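Local atomic coordinates of glycoside hydrolase family 31 (Kribbella flavida DSM 17836, PDB entry 5X3I), a protein that hydrolyses the alpha-1,3-glucosidic linkages of the cyclic tetrasaccharide cyclobis-(1-6)-alpha-nigerosyl to yield isomaltose, inside the cell. Residues G296-L301 with A514-S519; I559-W564 with R646-D651. The protein carries 1 engineered substitution. All coordinates share one frame; numbering follows the deposited sequence.

Both contacts reach the parallel sheet of the TIM barrel of this family 31 glycoside hydrolase, contact 1 through strand 517-519 and contact 2 through strand 562-565, whose lead-in packs on helix 622-650. Their centres are about 12 Å apart, and each lies about 17 Å from the centre of the chain. Y561 of contact 2 joins them: its CE2 is 3.6 Å from CZ of F299, and its CD2 packs 4.0 Å from CG2 of V298. Along the chain contact 1 closes before contact 2 opens. Both lie away from the active site, with its probable proton donor D536, E474 (assigned from relatives) and the probable nucleophile position, which is the engineered A471 here.

Contact 1. Residues G296-L301 with A514-S519; sequences GWVFRL and APVTFS
V516 pushes its two methyl groups against the six-membered part of the W297 indole, the two side chains arriving from opposite directions. CG2 of V516 lies 3.9 Å from CZ2 of W297, and CG1 of V516 is equally close to CH2 of the same ring. The approach of CG2 is oblique to the indole. W297 reaches this spot because its CG sits between the backbone N and the carbonyl carbon (chi1 63°), which brings the six-membered ring up to V516. A looser apolar touch comes from V298, whose CG1 is 4.3 Å from CG2 of V516. Within their own segment, V298 CG1 also rests 3.9 Å above the plane of the W297 ring, toward its rim, so the indole meets one valine on a face and the other obliquely.

Backbone bonds shape each segment separately. F299 N bonds to G296 O (3.0 Å) in the 3-10 segment, and R300 N to W297 O follows it; on the other side V516 N to A514 O closes an inverse gamma turn centred on P515.

The contact joins the approach to the first barrel strand, 302-304, to the segment that carries strand 517-519. K388 makes a cation-pi contact with W297, strand 531-533 meets both valines through I531, and helix 622-650 packs on F299.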
# COMPACT_ATOMS: atom_id res chain seq x y z
N GLY A 296 10.95 10.78 -17.84
CA GLY A 296 11.38 9.52 -18.40
C GLY A 296 12.34 8.73 -17.55
O GLY A 296 12.35 7.50 -17.62
N TRP A 297 13.14 9.40 -16.72
CA TRP A 297 14.15 8.69 -15.93
C TRP A 297 13.56 7.71 -14.91
O TRP A 297 14.28 6.81 -14.48
CB TRP A 297 15.10 9.67 -15.20
CG TRP A 297 14.49 10.59 -14.17
CD1 TRP A 297 14.19 11.92 -14.33
CD2 TRP A 297 14.15 10.28 -12.81
NE1 TRP A 297 13.68 12.44 -13.16
CE2 TRP A 297 13.65 11.45 -12.21
CE3 TRP A 297 14.23 9.12 -12.03
CZ2 TRP A 297 13.22 11.50 -10.90
CZ3 TRP A 297 13.81 9.17 -10.72
CH2 TRP A 297 13.31 10.35 -10.16
N VAL A 298 12.28 7.84 -14.56
CA VAL A 298 11.69 6.90 -13.60
C VAL A 298 11.63 5.50 -14.21
O VAL A 298 11.53 4.51 -13.49
CB VAL A 298 10.25 7.31 -13.13
CG1 VAL A 298 10.25 8.72 -12.59
CG2 VAL A 298 9.21 7.13 -14.24
N PHE A 299 11.75 5.41 -15.53
CA PHE A 299 11.71 4.12 -16.19
C PHE A 299 13.05 3.39 -16.23
O PHE A 299 13.13 2.28 -16.74
CB PHE A 299 11.16 4.28 -17.60
CG PHE A 299 9.71 4.64 -17.63
CD1 PHE A 299 8.77 3.79 -17.06
CD2 PHE A 299 9.28 5.81 -18.21
CE1 PHE A 299 7.43 4.10 -17.07
CE2 PHE A 299 7.93 6.13 -18.23
CZ PHE A 299 7.01 5.27 -17.66
N ARG A 300 14.09 3.98 -15.65
CA ARG A 300 15.35 3.27 -15.55
C ARG A 300 15.37 2.39 -14.30
O ARG A 300 14.45 2.44 -13.49
CB ARG A 300 16.51 4.27 -15.52
CG ARG A 300 16.54 5.20 -16.73
CD ARG A 300 17.72 6.13 -16.66
NE ARG A 300 18.98 5.42 -16.77
CZ ARG A 300 20.17 5.97 -16.55
NH1 ARG A 300 20.26 7.24 -16.18
NH2 ARG A 300 21.27 5.25 -16.70
N LEU A 301 16.44 1.63 -14.12
CA LEU A 301 16.51 0.73 -12.98
C LEU A 301 16.67 1.52 -11.68
O LEU A 301 17.49 2.44 -11.59
CB LEU A 301 17.66 -0.26 -13.13
CG LEU A 301 18.00 -1.09 -11.88
CD1 LEU A 301 16.83 -2.00 -11.49
CD2 LEU A 301 19.29 -1.91 -12.09
N ALA A 514 9.62 17.51 -10.59
CA ALA A 514 8.49 16.59 -10.78
C ALA A 514 8.11 15.89 -9.47
O ALA A 514 8.97 15.59 -8.65
CB ALA A 514 8.81 15.58 -11.83
N PRO A 515 6.80 15.63 -9.28
CA PRO A 515 6.29 15.11 -8.01
C PRO A 515 6.59 13.63 -7.87
O PRO A 515 5.65 12.83 -7.82
CB PRO A 515 4.78 15.36 -8.10
CG PRO A 515 4.49 15.23 -9.58
CD PRO A 515 5.72 15.82 -10.27
N VAL A 516 7.87 13.26 -7.78
CA VAL A 516 8.16 11.86 -7.73
C VAL A 516 8.20 11.46 -6.27
O VAL A 516 9.22 11.57 -5.62
CB VAL A 516 9.53 11.54 -8.42
CG1 VAL A 516 9.87 10.06 -8.31
CG2 VAL A 516 9.53 11.98 -9.88
N THR A 517 7.12 10.82 -5.83
CA THR A 517 7.01 10.22 -4.52
C THR A 517 6.94 8.74 -4.86
O THR A 517 6.58 8.38 -5.97
CB THR A 517 5.75 10.68 -3.71
OG1 THR A 517 4.59 10.61 -4.54
CG2 THR A 517 5.90 12.12 -3.21
N PHE A 518 7.36 7.90 -3.93
CA PHE A 518 7.37 6.47 -4.11
C PHE A 518 6.70 5.88 -2.86
O PHE A 518 7.30 5.88 -1.79
CB PHE A 518 8.83 6.03 -4.30
CG PHE A 518 9.04 4.58 -4.65
CD1 PHE A 518 9.76 3.76 -3.82
CD2 PHE A 518 8.60 4.06 -5.85
CE1 PHE A 518 10.01 2.42 -4.16
CE2 PHE A 518 8.84 2.73 -6.19
CZ PHE A 518 9.56 1.92 -5.35
N SER A 519 5.49 5.35 -3.02
CA SER A 519 4.61 5.02 -1.89
C SER A 519 4.09 3.58 -1.97
O SER A 519 3.89 3.08 -3.05
CB SER A 519 3.40 5.96 -1.83
OG SER A 519 3.77 7.32 -1.86

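Contact 2. Residues I559-W564 with R646-D651; sequences IVYWGW and RTIATD
The backbones come closest at V560 and T647, 7.7 Å between CA atoms, where the lead-in to strand 562-565 passes the last turn of helix 622-650. V560 and T647 reach toward each other tip to tip, with CG2 of V560 3.8 Å from CG2 of T647 and CG1 of V560 4.1 Å from that same methyl. With OG1 of T647 beside the backbone N (chi1 -73°), the methyl CG2 is anti to that N and meets V560; OG1 instead bonds to the carbonyl O of R652. Beside this pair Y561 and I648 cross at about a right angle. CD1 of I648 lies 3.7 Å from OH of Y561 and 4.4 Å from its CE1, oblique to the ring. V560 CG1 lies 3.9 Å above one face of that ring, offset toward its rim.

The contact thus ties the loop between helix 541-556 and barrel strand 562-565 to the C-terminal turn of helix 622-650, away from the catalytic residues. Y561 OH is hydrogen-bonded to L294 N, so both hydroxyls at this interface find polar partners beyond the two segments. Between the segments themselves, the attraction is therefore that of methyl groups meeting methyls and a phenol, chiefly van der Waals in kind.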
# COMPACT_ATOMS: atom_id res chain seq x y z
N ILE A 559 -3.64 3.16 -11.44
CA ILE A 559 -2.32 3.36 -10.86
C ILE A 559 -1.34 3.01 -11.98
O ILE A 559 -1.16 1.85 -12.35
CB ILE A 559 -2.06 2.47 -9.63
CG1 ILE A 559 -3.05 2.76 -8.50
CG2 ILE A 559 -0.60 2.62 -9.16
CD1 ILE A 559 -2.99 4.14 -7.93
N VAL A 560 -0.69 4.05 -12.49
CA VAL A 560 0.12 3.95 -13.70
C VAL A 560 1.55 3.51 -13.38
O VAL A 560 2.03 2.51 -13.90
CB VAL A 560 0.14 5.25 -14.50
CG1 VAL A 560 1.03 5.12 -15.72
CG2 VAL A 560 -1.28 5.61 -14.94
N TYR A 561 2.23 4.30 -12.57
CA TYR A 561 3.60 3.97 -12.29
C TYR A 561 3.69 3.08 -11.06
O TYR A 561 3.65 3.54 -9.92
CB TYR A 561 4.39 5.26 -12.05
CG TYR A 561 4.31 6.27 -13.18
CD1 TYR A 561 3.29 7.21 -13.23
CD2 TYR A 561 5.28 6.28 -14.18
CE1 TYR A 561 3.23 8.12 -14.25
CE2 TYR A 561 5.22 7.19 -15.19
CZ TYR A 561 4.20 8.11 -15.23
OH TYR A 561 4.17 9.01 -16.25
N TRP A 562 3.96 1.82 -11.32
CA TRP A 562 3.90 0.79 -10.31
C TRP A 562 5.06 -0.16 -10.49
O TRP A 562 5.46 -0.49 -11.60
CB TRP A 562 2.57 0.03 -10.39
CG TRP A 562 2.52 -1.17 -9.48
CD1 TRP A 562 1.95 -1.24 -8.25
CD2 TRP A 562 3.07 -2.46 -9.74
NE1 TRP A 562 2.09 -2.50 -7.73
CE2 TRP A 562 2.79 -3.27 -8.63
CE3 TRP A 562 3.76 -3.01 -10.82
CZ2 TRP A 562 3.18 -4.59 -8.55
CZ3 TRP A 562 4.14 -4.34 -10.74
CH2 TRP A 562 3.86 -5.11 -9.61
N GLY A 563 5.57 -0.64 -9.36
CA GLY A 563 6.67 -1.58 -9.33
C GLY A 563 6.60 -2.41 -8.06
O GLY A 563 5.64 -2.32 -7.31
N TRP A 564 7.62 -3.24 -7.84
CA TRP A 564 7.69 -4.13 -6.69
C TRP A 564 9.14 -4.41 -6.38
O TRP A 564 10.00 -4.15 -7.21
CB TRP A 564 6.92 -5.44 -6.96
CG TRP A 564 7.54 -6.32 -8.02
CD1 TRP A 564 7.80 -5.99 -9.32
CD2 TRP A 564 7.94 -7.69 -7.88
NE1 TRP A 564 8.37 -7.05 -9.98
CE2 TRP A 564 8.45 -8.11 -9.12
CE3 TRP A 564 7.93 -8.60 -6.82
CZ2 TRP A 564 8.94 -9.40 -9.34
CZ3 TRP A 564 8.41 -9.88 -7.03
CH2 TRP A 564 8.91 -10.27 -8.28
N ARG A 646 0.38 7.90 -23.45
CA ARG A 646 -0.88 7.44 -24.04
C ARG A 646 -1.84 6.96 -22.94
O ARG A 646 -3.03 7.26 -22.96
CB ARG A 646 -0.63 6.33 -25.06
CG ARG A 646 0.02 6.84 -26.35
CD ARG A 646 0.05 5.78 -27.45
NE ARG A 646 -1.24 5.13 -27.62
CZ ARG A 646 -2.24 5.59 -28.38
NH1 ARG A 646 -2.10 6.72 -29.06
NH2 ARG A 646 -3.38 4.92 -28.46
N THR A 647 -1.30 6.23 -21.97
CA THR A 647 -2.07 5.76 -20.84
C THR A 647 -2.71 6.91 -20.09
O THR A 647 -3.87 6.85 -19.72
CB THR A 647 -1.20 4.93 -19.89
OG1 THR A 647 -0.94 3.66 -20.50
CG2 THR A 647 -1.91 4.71 -18.54
N ILE A 648 -1.97 7.99 -19.92
CA ILE A 648 -2.49 9.14 -19.21
C ILE A 648 -3.53 9.88 -20.05
O ILE A 648 -4.51 10.42 -19.52
CB ILE A 648 -1.36 10.07 -18.79
CG1 ILE A 648 -0.66 9.48 -17.56
CG2 ILE A 648 -1.86 11.48 -18.50
CD1 ILE A 648 0.73 10.04 -17.31
N ALA A 649 -3.33 9.88 -21.36
CA ALA A 649 -4.27 10.53 -22.27
C ALA A 649 -5.54 9.71 -22.51
O ALA A 649 -6.62 10.27 -22.51
CB ALA A 649 -3.59 10.84 -23.61
N THR A 650 -5.39 8.42 -22.80
CA THR A 650 -6.54 7.57 -23.10
C THR A 650 -7.11 6.74 -21.94
O THR A 650 -8.16 6.13 -22.10
CB THR A 650 -6.20 6.59 -24.21
OG1 THR A 650 -5.37 5.55 -23.70
CG2 THR A 650 -5.50 7.31 -25.37
N ASP A 651 -6.40 6.69 -20.82
CA ASP A 651 -6.71 5.84 -19.66
C ASP A 651 -6.55 4.34 -19.92
O ASP A 651 -6.75 3.53 -19.01
CB ASP A 651 -8.11 6.15 -19.14
CG ASP A 651 -8.20 7.54 -18.60
OD1 ASP A 651 -7.24 7.94 -17.91
OD2 ASP A 651 -9.17 8.26 -18.91